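Local structure of DNA gyrase, B subunit, truncated (Myxococcus xanthus, 3CWV) at residues A[48-53]-A[69-74]; A[79-84]-A[96-101]; A[115-120]-A[152-157]. The protein probably takes part in the ATP-dependent breakage, passage and rejoining of double-stranded DNA, as expected of a type II topoisomerase of the GyrB family. One frame throughout, in Å; residues are numbered along the deposited sequence.

Contact 1: residues A[48-53]-A[69-74]; sequences RGECRD and TSRTVT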
ATOM      1  N   ARG A  48       4.523  -6.941  -7.828  1.00 24.42           N
ATOM      2  CA  ARG A  48       4.795  -7.988  -8.827  1.00 29.24           C
ATOM      3  C   ARG A  48       6.105  -7.748  -9.549  1.00 30.12           C
ATOM      4  O   ARG A  48       6.462  -8.509 -10.459  1.00 31.47           O
ATOM      5  CB  ARG A  48       3.675  -8.014  -9.869  1.00 28.69           C
ATOM      6  CG  ARG A  48       2.348  -8.479  -9.311  1.00 33.66           C
ATOM      7  CD  ARG A  48       1.773  -9.609 -10.162  1.00 45.17           C
ATOM      8  NE  ARG A  48       2.575 -10.823 -10.015  1.00 42.48           N
ATOM      9  CZ  ARG A  48       2.528 -11.858 -10.847  1.00 45.84           C
ATOM     10  NH1 ARG A  48       1.715 -11.828 -11.910  1.00 38.00           N
ATOM     11  NH2 ARG A  48       3.304 -12.912 -10.619  1.00 40.26           N
ATOM     12  N   GLY A  49       6.807  -6.682  -9.168  1.00 27.02           N
ATOM     13  CA  GLY A  49       8.107  -6.397  -9.754  1.00 26.97           C
ATOM     14  C   GLY A  49       7.977  -5.767 -11.134  1.00 27.42           C
ATOM     15  O   GLY A  49       8.889  -5.874 -11.975  1.00 26.55           O
ATOM     16  N   GLU A  50       6.866  -5.051 -11.344  1.00 24.09           N
ATOM     17  CA  GLU A  50       6.511  -4.481 -12.647  1.00 24.35           C
ATOM     18  C   GLU A  50       6.399  -2.947 -12.651  1.00 25.78           C
ATOM     19  O   GLU A  50       5.917  -2.340 -13.617  1.00 25.49           O
ATOM     20  CB  GLU A  50       5.211  -5.107 -13.147  1.00 27.37           C
ATOM     21  CG  GLU A  50       5.275  -6.643 -13.325  1.00 28.81           C
ATOM     22  CD  GLU A  50       6.221  -7.046 -14.454  1.00 38.40           C
ATOM     23  OE1 GLU A  50       6.697  -6.164 -15.205  1.00 34.94           O
ATOM     24  OE2 GLU A  50       6.509  -8.251 -14.580  1.00 41.98           O
ATOM     25  N   CYS A  51       6.861  -2.310 -11.582  1.00 26.57           N
ATOM     26  CA  CYS A  51       6.821  -0.846 -11.533  1.00 27.70           C
ATOM     27  C   CYS A  51       7.929  -0.358 -10.636  1.00 26.14           C
ATOM     28  O   CYS A  51       8.024  -0.783  -9.478  1.00 27.53           O
ATOM     29  CB  CYS A  51       5.467  -0.358 -11.002  1.00 23.08           C
ATOM     30  SG  CYS A  51       5.449   1.474 -10.815  1.00 26.18           S
ATOM     31  N   ARG A  52       8.770   0.526 -11.168  1.00 26.21           N
ATOM     32  CA  ARG A  52       9.901   1.058 -10.422  1.00 25.79           C
ATOM     33  C   ARG A  52       9.710   2.498  -9.949  1.00 26.07           C
ATOM     34  O   ARG A  52      10.467   2.952  -9.092  1.00 27.08           O
ATOM     35  CB  ARG A  52      11.169   1.000 -11.275  1.00 25.95           C
ATOM     36  CG  ARG A  52      11.606  -0.451 -11.600  1.00 31.43           C
ATOM     37  CD  ARG A  52      12.782  -0.450 -12.588  1.00 35.03           C
ATOM     38  NE  ARG A  52      13.100  -1.814 -13.022  1.00 49.93           N
ATOM     39  CZ  ARG A  52      13.603  -2.134 -14.213  1.00 52.73           C
ATOM     40  NH1 ARG A  52      13.845  -1.188 -15.116  1.00 48.20           N
ATOM     41  NH2 ARG A  52      13.852  -3.407 -14.505  1.00 56.61           N
ATOM     42  N   ASP A  53       8.760   3.223 -10.547  1.00 25.22           N
ATOM     43  CA  ASP A  53       8.545   4.659 -10.236  1.00 27.16           C
ATOM     44  C   ASP A  53       7.056   4.982 -10.227  1.00 25.82           C
ATOM     45  O   ASP A  53       6.320   4.543 -11.117  1.00 25.02           O
ATOM     46  CB  ASP A  53       9.222   5.602 -11.241  1.00 25.94           C
ATOM     47  CG  ASP A  53      10.663   5.241 -11.510  1.00 33.94           C
ATOM     48  OD1 ASP A  53      11.548   5.869 -10.909  1.00 28.64           O
ATOM     49  OD2 ASP A  53      10.896   4.311 -12.310  1.00 36.44           O
ATOM     50  N   THR A  69       5.841   4.087 -14.124  1.00 22.86           N
ATOM     51  CA  THR A  69       6.665   3.484 -15.171  1.00 24.56           C
ATOM     52  C   THR A  69       6.315   2.023 -15.224  1.00 25.33           C
ATOM     53  O   THR A  69       5.721   1.479 -14.290  1.00 24.56           O
ATOM     54  CB  THR A  69       8.194   3.645 -14.888  1.00 24.47           C
ATOM     55  OG1 THR A  69       8.496   3.137 -13.581  1.00 26.15           O
ATOM     56  CG2 THR A  69       8.602   5.127 -14.972  1.00 25.68           C
ATOM     57  N   SER A  70       6.681   1.365 -16.315  1.00 27.57           N
ATOM     58  CA  SER A  70       6.227   0.002 -16.550  1.00 26.46           C
ATOM     59  C   SER A  70       7.082  -0.612 -17.643  1.00 27.87           C
ATOM     60  O   SER A  70       7.701   0.121 -18.430  1.00 29.71           O
ATOM     61  CB  SER A  70       4.758   0.018 -17.012  1.00 26.30           C
ATOM     62  OG  SER A  70       4.230  -1.309 -17.104  1.00 27.03           O
ATOM     63  N   ARG A  71       7.122  -1.941 -17.690  1.00 30.04           N
ATOM     64  CA  ARG A  71       7.664  -2.622 -18.873  1.00 32.63           C
ATOM     65  C   ARG A  71       6.552  -3.395 -19.565  1.00 31.79           C
ATOM     66  O   ARG A  71       6.776  -4.006 -20.596  1.00 29.59           O
ATOM     67  CB  ARG A  71       8.791  -3.591 -18.491  1.00 34.96           C
ATOM     68  CG  ARG A  71      10.176  -2.955 -18.326  1.00 42.75           C
ATOM     69  CD  ARG A  71      10.884  -3.581 -17.123  1.00 48.27           C
ATOM     70  NE  ARG A  71      10.394  -2.942 -15.903  1.00 55.60           N
ATOM     71  CZ  ARG A  71      10.137  -3.556 -14.752  1.00 51.85           C
ATOM     72  NH1 ARG A  71      10.308  -4.865 -14.625  1.00 46.26           N
ATOM     73  NH2 ARG A  71       9.683  -2.847 -13.726  1.00 48.56           N
ATOM     74  N   THR A  72       5.343  -3.383 -19.003  1.00 30.36           N
ATOM     75  CA  THR A  72       4.274  -4.223 -19.571  1.00 30.33           C
ATOM     76  C   THR A  72       2.961  -3.530 -19.985  1.00 31.93           C
ATOM     77  O   THR A  72       2.179  -4.089 -20.765  1.00 31.25           O
ATOM     78  CB  THR A  72       3.914  -5.388 -18.631  1.00 30.98           C
ATOM     79  OG1 THR A  72       3.522  -4.856 -17.347  1.00 33.13           O
ATOM     80  CG2 THR A  72       5.097  -6.332 -18.481  1.00 33.54           C
ATOM     81  N   VAL A  73       2.695  -2.333 -19.460  1.00 27.72           N
ATOM     82  CA  VAL A  73       1.398  -1.688 -19.710  1.00 26.32           C
ATOM     83  C   VAL A  73       1.114  -1.534 -21.210  1.00 26.94           C
ATOM     84  O   VAL A  73       2.027  -1.264 -22.013  1.00 28.22           O
ATOM     85  CB  VAL A  73       1.278  -0.304 -18.973  1.00 24.12           C
ATOM     86  CG1 VAL A  73       2.243   0.753 -19.590  1.00 20.23           C
ATOM     87  CG2 VAL A  73      -0.194   0.172 -18.969  1.00 22.12           C
ATOM     88  N   THR A  74      -0.138  -1.723 -21.603  1.00 26.98           N
ATOM     89  CA  THR A  74      -0.542  -1.407 -22.980  1.00 28.75           C
ATOM     90  C   THR A  74      -1.763  -0.502 -23.045  1.00 27.77           C
ATOM     91  O   THR A  74      -2.594  -0.478 -22.135  1.00 27.01           O
ATOM     92  CB  THR A  74      -0.902  -2.675 -23.770  1.00 29.56           C
ATOM     93  OG1 THR A  74      -2.118  -3.202 -23.248  1.00 31.69           O
ATOM     94  CG2 THR A  74       0.183  -3.731 -23.625  1.00 30.91           C
TER
HETATM   95  O   HOH W   1       3.471  -1.881 -14.778  1.00 30.72           O
HETATM   96  O   HOH W   2       5.981  -3.874 -15.920  1.00 37.02           O
HETATM   97  O   HOH W   3       9.745  -3.233 -10.473  1.00 47.33           O
HETATM   98  O   HOH W   4       9.055  -0.038 -14.136  1.00 32.04           O
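Thr-69 N donates to Asp-53 O at 3.1 Å where the two chains, 146° apart in direction, come together, and they then diverge toward Gly-49 and Thr-72. Beside this bond Thr-69 OG1 donates to Asp-53 OD2 at 3.0 Å, on the anti lone pair of the carboxylate. At the other end the guanidinium of Arg-71 is the hub. Its chain bends about CB-CG and CG-CD (chi3 -81°), which carries the group back across the segment 48-53. There NH1 donates to Gly-49 O at 3.2 Å, nearly in the guanidinium plane. The guanidinium of Arg-52 lies flat on one face, centres 3.8 Å apart and planes at 5°. Over the opposite face sits Glu-50 OE1, a long salt bridge of 3.9 Å to Arg-71 NH1 with charge alone at work. The carboxylate probably offsets some of the arginines' repulsion. One water accepts from Arg-71 N at 2.9 Å and lies 2.8 Å from Glu-50 O. Ser-70 OG accepts from Thr-72 N (an ST turn) and Val-73 N (an ST motif), where the chain leaves its strand. The contact joins the start of strand 53-58 to the end of strand 64-70, antiparallel neighbours in the large sheet, probably of the GHKL ATPase fold.

Contact 2: residues A[79-84]-A[96-101]; sequences VRVATG and WGWDSM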
ATOM      1  N   VAL A  79      -7.758   0.780 -22.118  1.00 24.58           N
ATOM      2  CA  VAL A  79      -9.110   0.972 -22.666  1.00 25.46           C
ATOM      3  C   VAL A  79     -10.088  -0.052 -22.070  1.00 26.82           C
ATOM      4  O   VAL A  79     -11.203   0.314 -21.667  1.00 24.72           O
ATOM      5  CB  VAL A  79      -9.156   0.949 -24.193  1.00 28.42           C
ATOM      6  CG1 VAL A  79     -10.625   0.968 -24.696  1.00 28.91           C
ATOM      7  CG2 VAL A  79      -8.388   2.175 -24.764  1.00 26.32           C
ATOM      8  N   ARG A  80      -9.667  -1.319 -21.985  1.00 25.45           N
ATOM      9  CA  ARG A  80     -10.521  -2.361 -21.411  1.00 25.46           C
ATOM     10  C   ARG A  80     -10.861  -2.103 -19.934  1.00 26.48           C
ATOM     11  O   ARG A  80     -12.032  -2.152 -19.546  1.00 24.84           O
ATOM     12  CB  ARG A  80      -9.883  -3.756 -21.577  1.00 27.30           C
ATOM     13  CG  ARG A  80      -9.808  -4.246 -23.034  1.00 29.33           C
ATOM     14  CD  ARG A  80      -9.284  -5.706 -23.085  1.00 33.77           C
ATOM     15  NE  ARG A  80     -10.294  -6.658 -22.595  1.00 46.27           N
ATOM     16  CZ  ARG A  80     -10.030  -7.839 -22.032  1.00 48.02           C
ATOM     17  NH1 ARG A  80      -8.773  -8.256 -21.862  1.00 42.26           N
ATOM     18  NH2 ARG A  80     -11.038  -8.602 -21.624  1.00 51.83           N
ATOM     19  N   VAL A  81      -9.838  -1.853 -19.114  1.00 24.56           N
ATOM     20  CA  VAL A  81     -10.066  -1.624 -17.691  1.00 25.80           C
ATOM     21  C   VAL A  81     -10.885  -0.359 -17.454  1.00 27.20           C
ATOM     22  O   VAL A  81     -11.677  -0.315 -16.522  1.00 25.19           O
ATOM     23  CB  VAL A  81      -8.761  -1.626 -16.870  1.00 26.20           C
ATOM     24  CG1 VAL A  81      -9.019  -1.181 -15.454  1.00 35.26           C
ATOM     25  CG2 VAL A  81      -8.121  -3.043 -16.882  1.00 27.45           C
ATOM     26  N   ALA A  82     -10.740   0.640 -18.325  1.00 26.62           N
ATOM     27  CA  ALA A  82     -11.509   1.872 -18.196  1.00 29.77           C
ATOM     28  C   ALA A  82     -13.030   1.672 -18.275  1.00 30.35           C
ATOM     29  O   ALA A  82     -13.771   2.473 -17.732  1.00 30.78           O
ATOM     30  CB  ALA A  82     -11.050   2.914 -19.237  1.00 28.94           C
ATOM     31  N   THR A  83     -13.505   0.639 -18.975  1.00 31.78           N
ATOM     32  CA  THR A  83     -14.959   0.357 -18.935  1.00 33.53           C
ATOM     33  C   THR A  83     -15.382  -0.791 -18.009  1.00 32.27           C
ATOM     34  O   THR A  83     -16.522  -1.261 -18.063  1.00 34.40           O
ATOM     35  CB  THR A  83     -15.556   0.140 -20.295  1.00 35.56           C
ATOM     36  OG1 THR A  83     -14.868  -0.925 -20.952  1.00 37.01           O
ATOM     37  CG2 THR A  83     -15.441   1.407 -21.123  1.00 40.24           C
ATOM     38  N   GLY A  84     -14.476  -1.237 -17.159  1.00 27.77           N
ATOM     39  CA  GLY A  84     -14.855  -2.227 -16.177  1.00 26.75           C
ATOM     40  C   GLY A  84     -14.281  -3.605 -16.319  1.00 24.35           C
ATOM     41  O   GLY A  84     -14.542  -4.481 -15.488  1.00 24.79           O
ATOM     42  N   TRP A  96      -2.334  -3.888 -15.933  1.00 21.45           N
ATOM     43  CA  TRP A  96      -2.321  -2.645 -15.157  1.00 23.68           C
ATOM     44  C   TRP A  96      -3.746  -2.280 -14.707  1.00 23.03           C
ATOM     45  O   TRP A  96      -4.618  -2.015 -15.526  1.00 27.17           O
ATOM     46  CB  TRP A  96      -1.688  -1.502 -15.971  1.00 23.58           C
ATOM     47  CG  TRP A  96      -1.226  -0.384 -15.097  1.00 26.46           C
ATOM     48  CD1 TRP A  96       0.012  -0.242 -14.509  1.00 26.97           C
ATOM     49  CD2 TRP A  96      -1.999   0.752 -14.687  1.00 21.48           C
ATOM     50  NE1 TRP A  96       0.054   0.937 -13.767  1.00 27.43           N
ATOM     51  CE2 TRP A  96      -1.166   1.556 -13.852  1.00 22.29           C
ATOM     52  CE3 TRP A  96      -3.298   1.186 -14.969  1.00 24.45           C
ATOM     53  CZ2 TRP A  96      -1.604   2.752 -13.277  1.00 30.73           C
ATOM     54  CZ3 TRP A  96      -3.734   2.381 -14.400  1.00 26.28           C
ATOM     55  CH2 TRP A  96      -2.879   3.149 -13.558  1.00 26.73           C
ATOM     56  N   GLY A  97      -3.993  -2.283 -13.408  1.00 22.83           N
ATOM     57  CA  GLY A  97      -5.348  -1.929 -12.878  1.00 21.47           C
ATOM     58  C   GLY A  97      -6.369  -3.050 -13.009  1.00 24.43           C
ATOM     59  O   GLY A  97      -7.530  -2.873 -12.659  1.00 22.59           O
ATOM     60  N   TRP A  98      -5.943  -4.236 -13.461  1.00 22.98           N
ATOM     61  CA  TRP A  98      -6.855  -5.377 -13.542  1.00 25.35           C
ATOM     62  C   TRP A  98      -7.187  -5.861 -12.126  1.00 24.30           C
ATOM     63  O   TRP A  98      -6.301  -5.998 -11.285  1.00 27.85           O
ATOM     64  CB  TRP A  98      -6.235  -6.534 -14.341  1.00 25.49           C
ATOM     65  CG  TRP A  98      -7.241  -7.523 -14.831  1.00 26.15           C
ATOM     66  CD1 TRP A  98      -7.724  -8.602 -14.152  1.00 26.01           C
ATOM     67  CD2 TRP A  98      -7.869  -7.545 -16.118  1.00 26.74           C
ATOM     68  NE1 TRP A  98      -8.627  -9.287 -14.938  1.00 25.69           N
ATOM     69  CE2 TRP A  98      -8.745  -8.650 -16.140  1.00 24.35           C
ATOM     70  CE3 TRP A  98      -7.769  -6.737 -17.259  1.00 27.83           C
ATOM     71  CZ2 TRP A  98      -9.511  -8.990 -17.268  1.00 28.71           C
ATOM     72  CZ3 TRP A  98      -8.569  -7.061 -18.383  1.00 25.16           C
ATOM     73  CH2 TRP A  98      -9.409  -8.184 -18.372  1.00 26.96           C
ATOM     74  N   ASP A  99      -8.450  -6.148 -11.883  1.00 23.69           N
ATOM     75  CA  ASP A  99      -8.949  -6.435 -10.538  1.00 24.68           C
ATOM     76  C   ASP A  99      -8.594  -5.345  -9.497  1.00 23.65           C
ATOM     77  O   ASP A  99      -8.182  -5.647  -8.371  1.00 26.66           O
ATOM     78  CB  ASP A  99      -8.466  -7.800 -10.044  1.00 25.08           C
ATOM     79  CG  ASP A  99      -9.346  -8.364  -8.891  1.00 26.21           C
ATOM     80  OD1 ASP A  99     -10.534  -8.020  -8.819  1.00 28.46           O
ATOM     81  OD2 ASP A  99      -8.821  -9.146  -8.074  1.00 34.62           O
ATOM     82  N   SER A 100      -8.712  -4.088  -9.893  1.00 23.71           N
ATOM     83  CA  SER A 100      -8.414  -2.984  -9.004  1.00 22.25           C
ATOM     84  C   SER A 100      -9.695  -2.180  -8.919  1.00 20.21           C
ATOM     85  O   SER A 100     -10.666  -2.533  -9.538  1.00 21.51           O
ATOM     86  CB  SER A 100      -7.289  -2.108  -9.561  1.00 20.39           C
ATOM     87  OG  SER A 100      -7.755  -1.313 -10.660  1.00 24.80           O
ATOM     88  N   MET A 101      -9.669  -1.082  -8.164  1.00 21.78           N
ATOM     89  CA  MET A 101     -10.774  -0.158  -8.107  1.00 21.14           C
ATOM     90  C   MET A 101     -10.506   1.030  -9.036  1.00 20.27           C
ATOM     91  O   MET A 101     -11.138   2.083  -8.917  1.00 22.03           O
ATOM     92  CB  MET A 101     -10.972   0.347  -6.658  1.00 21.60           C
ATOM     93  CG  MET A 101     -11.229  -0.784  -5.613  1.00 27.65           C
ATOM     94  SD  MET A 101     -12.854  -1.496  -5.887  1.00 25.12           S
ATOM     95  CE  MET A 101     -13.907  -0.241  -5.156  1.00 36.09           C
TER
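A tryptophan meets an arginine here by its edge: the six-membered ring of Trp-98 points its CH2 and CZ3 corner at one face of the Arg-80 guanidinium. The closest approach is 3.5 Å, from Arg-80 NH1 to Trp-98 CH2. The two planes stand 57° apart, so this is not a flat cation-pi stack. Arg-80 CZ lies near the plane of the indole, beyond its rim. The arginine chain is bent at chi3 (72°), and the bend turns the guanidinium face toward the ring. At the other end of the indole, Trp-98 NE1 is hydrogen-bonded to Pro-91 O, which helps to fix the ring's rotation.

The contact joins the last turn of helix 75-82 to the loop that leads into helix 102-107. Helix 75-82 ends in a Schellman motif, with Gly-84, at positive phi, as its C-prime residue. Gly-84 N donates to Val-81 O at 3.0 Å.

Val-81, the residue after Arg-80 in the helix, points toward the segment 96-101. Its CG2 packs on Trp-98 CE3 at 3.7 Å. Its CG1, anti to the backbone N (chi1 171°), reaches Gly-97 O at 3.6 Å instead. The two methyls thus touch the first two residues of a type II beta turn, Gly-97 to Ser-100. Ser-100 OG is bonded to Gly-97 O across that turn, though the 2.5 Å modelled is doubtfully short, and also to Leu-102 N. Val-81 also touches Leu-102 of the next helix. Trp-96, at the start of the segment 96-101, packs its side chain on Val-41 and Glu-45 of helix 28-47.

Contact 3: residues A[115-120]-A[152-157]; sequences DIWADG and GVRVHF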
ATOM      1  N   ASP A 115      -2.818   8.719 -20.431  1.00 21.24           N
ATOM      2  CA  ASP A 115      -1.748   8.655 -21.449  1.00 24.91           C
ATOM      3  C   ASP A 115      -0.958   7.385 -21.252  1.00 22.98           C
ATOM      4  O   ASP A 115      -0.653   7.004 -20.124  1.00 24.63           O
ATOM      5  CB  ASP A 115      -0.822   9.851 -21.327  1.00 22.55           C
ATOM      6  CG  ASP A 115      -1.483  11.158 -21.730  1.00 29.64           C
ATOM      7  OD1 ASP A 115      -1.491  11.452 -22.942  1.00 30.40           O
ATOM      8  OD2 ASP A 115      -1.949  11.926 -20.837  1.00 29.35           O
ATOM      9  N   ILE A 116      -0.636   6.703 -22.348  1.00 23.76           N
ATOM     10  CA  ILE A 116       0.121   5.465 -22.257  1.00 23.31           C
ATOM     11  C   ILE A 116       1.295   5.641 -23.227  1.00 24.57           C
ATOM     12  O   ILE A 116       1.083   6.006 -24.382  1.00 24.34           O
ATOM     13  CB  ILE A 116      -0.707   4.200 -22.668  1.00 25.00           C
ATOM     14  CG1 ILE A 116      -2.071   4.109 -21.949  1.00 24.54           C
ATOM     15  CG2 ILE A 116       0.093   2.915 -22.421  1.00 25.01           C
ATOM     16  CD1 ILE A 116      -3.241   4.574 -22.829  1.00 22.13           C
ATOM     17  N   TRP A 117       2.511   5.421 -22.735  1.00 24.16           N
ATOM     18  CA  TRP A 117       3.716   5.530 -23.568  1.00 28.38           C
ATOM     19  C   TRP A 117       4.226   4.106 -23.725  1.00 27.23           C
ATOM     20  O   TRP A 117       4.302   3.366 -22.749  1.00 25.66           O
ATOM     21  CB  TRP A 117       4.808   6.368 -22.876  1.00 26.73           C
ATOM     22  CG  TRP A 117       4.575   7.868 -22.785  1.00 28.39           C
ATOM     23  CD1 TRP A 117       5.061   8.830 -23.612  1.00 28.15           C
ATOM     24  CD2 TRP A 117       3.820   8.557 -21.765  1.00 28.11           C
ATOM     25  NE1 TRP A 117       4.649  10.080 -23.180  1.00 30.10           N
ATOM     26  CE2 TRP A 117       3.889   9.935 -22.047  1.00 28.28           C
ATOM     27  CE3 TRP A 117       3.085   8.128 -20.657  1.00 27.73           C
ATOM     28  CZ2 TRP A 117       3.257  10.896 -21.258  1.00 26.45           C
ATOM     29  CZ3 TRP A 117       2.451   9.082 -19.864  1.00 24.12           C
ATOM     30  CH2 TRP A 117       2.551  10.449 -20.159  1.00 25.42           C
ATOM     31  N   ALA A 118       4.579   3.722 -24.955  1.00 32.08           N
ATOM     32  CA  ALA A 118       5.154   2.396 -25.237  1.00 34.53           C
ATOM     33  C   ALA A 118       5.742   2.420 -26.651  1.00 37.71           C
ATOM     34  O   ALA A 118       5.184   3.060 -27.529  1.00 38.13           O
ATOM     35  CB  ALA A 118       4.102   1.314 -25.142  1.00 33.33           C
ATOM     36  N   ASP A 119       6.876   1.754 -26.861  1.00 43.13           N
ATOM     37  CA  ASP A 119       7.447   1.606 -28.223  1.00 45.66           C
ATOM     38  C   ASP A 119       7.742   2.916 -28.924  1.00 45.64           C
ATOM     39  O   ASP A 119       7.497   3.056 -30.121  1.00 48.95           O
ATOM     40  CB  ASP A 119       6.497   0.798 -29.109  1.00 47.10           C
ATOM     41  CG  ASP A 119       6.170  -0.556 -28.519  1.00 54.55           C
ATOM     42  OD1 ASP A 119       7.129  -1.279 -28.163  1.00 56.73           O
ATOM     43  OD2 ASP A 119       4.957  -0.888 -28.406  1.00 60.36           O
ATOM     44  N   GLY A 120       8.252   3.886 -28.187  1.00 44.48           N
ATOM     45  CA  GLY A 120       8.516   5.196 -28.759  1.00 43.29           C
ATOM     46  C   GLY A 120       7.290   5.989 -29.163  1.00 41.82           C
ATOM     47  O   GLY A 120       7.413   7.043 -29.791  1.00 42.47           O
ATOM     48  N   GLY A 152       5.097   3.578 -19.762  1.00 27.71           N
ATOM     49  CA  GLY A 152       4.512   4.259 -18.603  1.00 25.52           C
ATOM     50  C   GLY A 152       3.069   4.593 -18.858  1.00 26.22           C
ATOM     51  O   GLY A 152       2.596   4.538 -19.993  1.00 23.89           O
ATOM     52  N   VAL A 153       2.365   4.945 -17.783  1.00 23.47           N
ATOM     53  CA  VAL A 153       0.965   5.287 -17.885  1.00 22.16           C
ATOM     54  C   VAL A 153       0.683   6.425 -16.884  1.00 21.12           C
ATOM     55  O   VAL A 153       1.178   6.393 -15.758  1.00 21.49           O
ATOM     56  CB  VAL A 153       0.046   4.057 -17.651  1.00 23.45           C
ATOM     57  CG1 VAL A 153       0.490   3.275 -16.414  1.00 23.14           C
ATOM     58  CG2 VAL A 153      -1.433   4.475 -17.574  1.00 22.72           C
ATOM     59  N   ARG A 154      -0.029   7.436 -17.350  1.00 22.96           N
ATOM     60  CA  ARG A 154      -0.512   8.521 -16.480  1.00 24.12           C
ATOM     61  C   ARG A 154      -2.037   8.564 -16.487  1.00 24.40           C
ATOM     62  O   ARG A 154      -2.656   8.513 -17.539  1.00 25.36           O
ATOM     63  CB  ARG A 154       0.048   9.862 -16.972  1.00 24.04           C
ATOM     64  CG  ARG A 154      -0.359  11.093 -16.132  1.00 24.57           C
ATOM     65  CD  ARG A 154       0.109  12.358 -16.914  1.00 30.45           C
ATOM     66  NE  ARG A 154       0.094  13.565 -16.086  1.00 39.72           N
ATOM     67  CZ  ARG A 154      -0.798  14.557 -16.185  1.00 40.80           C
ATOM     68  NH1 ARG A 154      -0.692  15.616 -15.385  1.00 39.22           N
ATOM     69  NH2 ARG A 154      -1.775  14.513 -17.083  1.00 37.24           N
ATOM     70  N   VAL A 155      -2.638   8.683 -15.308  1.00 22.76           N
ATOM     71  CA  VAL A 155      -4.084   8.807 -15.207  1.00 22.83           C
ATOM     72  C   VAL A 155      -4.304  10.149 -14.510  1.00 22.25           C
ATOM     73  O   VAL A 155      -3.814  10.344 -13.419  1.00 20.84           O
ATOM     74  CB  VAL A 155      -4.695   7.699 -14.334  1.00 24.11           C
ATOM     75  CG1 VAL A 155      -6.201   7.946 -14.125  1.00 18.27           C
ATOM     76  CG2 VAL A 155      -4.511   6.343 -14.995  1.00 22.00           C
ATOM     77  N   HIS A 156      -4.967  11.074 -15.178  1.00 20.26           N
ATOM     78  CA  HIS A 156      -5.212  12.410 -14.605  1.00 23.36           C
ATOM     79  C   HIS A 156      -6.722  12.533 -14.530  1.00 24.60           C
ATOM     80  O   HIS A 156      -7.383  12.277 -15.516  1.00 26.14           O
ATOM     81  CB  HIS A 156      -4.676  13.496 -15.534  1.00 26.26           C
ATOM     82  CG  HIS A 156      -5.098  14.883 -15.144  1.00 32.63           C
ATOM     83  ND1 HIS A 156      -6.240  15.488 -15.631  1.00 40.98           N
ATOM     84  CD2 HIS A 156      -4.545  15.765 -14.282  1.00 35.06           C
ATOM     85  CE1 HIS A 156      -6.345  16.701 -15.115  1.00 37.94           C
ATOM     86  NE2 HIS A 156      -5.319  16.897 -14.301  1.00 33.89           N
ATOM     87  N   PHE A 157      -7.279  12.947 -13.386  1.00 23.40           N
ATOM     88  CA  PHE A 157      -8.736  13.033 -13.291  1.00 22.01           C
ATOM     89  C   PHE A 157      -9.171  14.120 -12.317  1.00 21.87           C
ATOM     90  O   PHE A 157      -8.380  14.605 -11.505  1.00 21.33           O
ATOM     91  CB  PHE A 157      -9.384  11.681 -12.910  1.00 22.14           C
ATOM     92  CG  PHE A 157      -9.160  11.276 -11.478  1.00 24.64           C
ATOM     93  CD1 PHE A 157     -10.147  11.485 -10.525  1.00 22.85           C
ATOM     94  CD2 PHE A 157      -7.962  10.703 -11.079  1.00 26.88           C
ATOM     95  CE1 PHE A 157      -9.932  11.117  -9.174  1.00 27.31           C
ATOM     96  CE2 PHE A 157      -7.739  10.337  -9.745  1.00 28.74           C
ATOM     97  CZ  PHE A 157      -8.713  10.556  -8.790  1.00 23.86           C
TER
HETATM   98  O   HOH W   5      -2.753  11.805 -18.381  1.00 22.54           O
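Two neighbouring antiparallel strands, 109-118 and 151-159, meet here inside the large mixed sheet. The axes of their short segments approach to 4.8 Å, at 173°. Asp-115 and Arg-154 form a hydrogen-bonded pair. Asp-115 N donates to Arg-154 O and Arg-154 N donates back to Asp-115 O, both at 2.9 Å. Trp-117 and Gly-152 form the next such pair. Trp-117 N donates to Gly-152 O at 2.9 Å, and the return bond from Gly-152 N to Trp-117 O is slightly longer, at 3.1 Å. Between them Ile-116 and Val-153 make a non-hydrogen-bonded pair. Here the CA of Val-153 makes a CA-H...O contact with Asp-115 O.

Asp-115, Trp-117 and Arg-154 share one face of the sheet. The indole of Trp-117 lies beside Arg-154, and its edge, not its face, is used: CZ3 is 3.8 Å from Arg-154 CB. On the same edge Trp-117 CE3 is 3.7 Å from Gly-152 O. Arg-154 has CG anti to the backbone N (chi1 -179°) and an extended chain, which carries its guanidinium away from the strand of Asp-115. A water lies 2.6 Å from Asp-115 OD2 and accepts from Arg-154 NH2. Asp-115 OD1 has a salt bridge to Arg-124, and Trp-117 NE1 is bonded to Glu-143 O.

Ile-116 and Val-153 occupy the other face, where both side chains pack on Leu-78 of helix 75-82. Strand 121-128 flanks this pair of strands beside 109-118, where backbone hydrogen bonding joins Ile-116 to Trp-123. Strand 64-70 flanks it beside 151-159, where backbone hydrogen bonding joins Val-153 to Cys-68.

Contacts 1 and 3 are made within the large sheet and at its strand ends; contact 2 lies among the helices that pack on one of its faces. Contacts 1 and 3 have centres about 11 Å apart and reach neighbouring strands, 64-70 and 151-159. Val-73, just past strand 64-70, joins them: its CG1 is 3.8 Å from Gly-152 O. Contact 2 lies about 15 Å from contact 1 and about 14 Å from contact 3, centre to centre. Trp-96 links it to both. Its CB meets Val-73 CG2 at 3.7 Å, and its CE2 meets Val-153 CG1 at 3.5 Å. Along the chain, contact 1 closes before contact 2 opens, and contact 2 before contact 3.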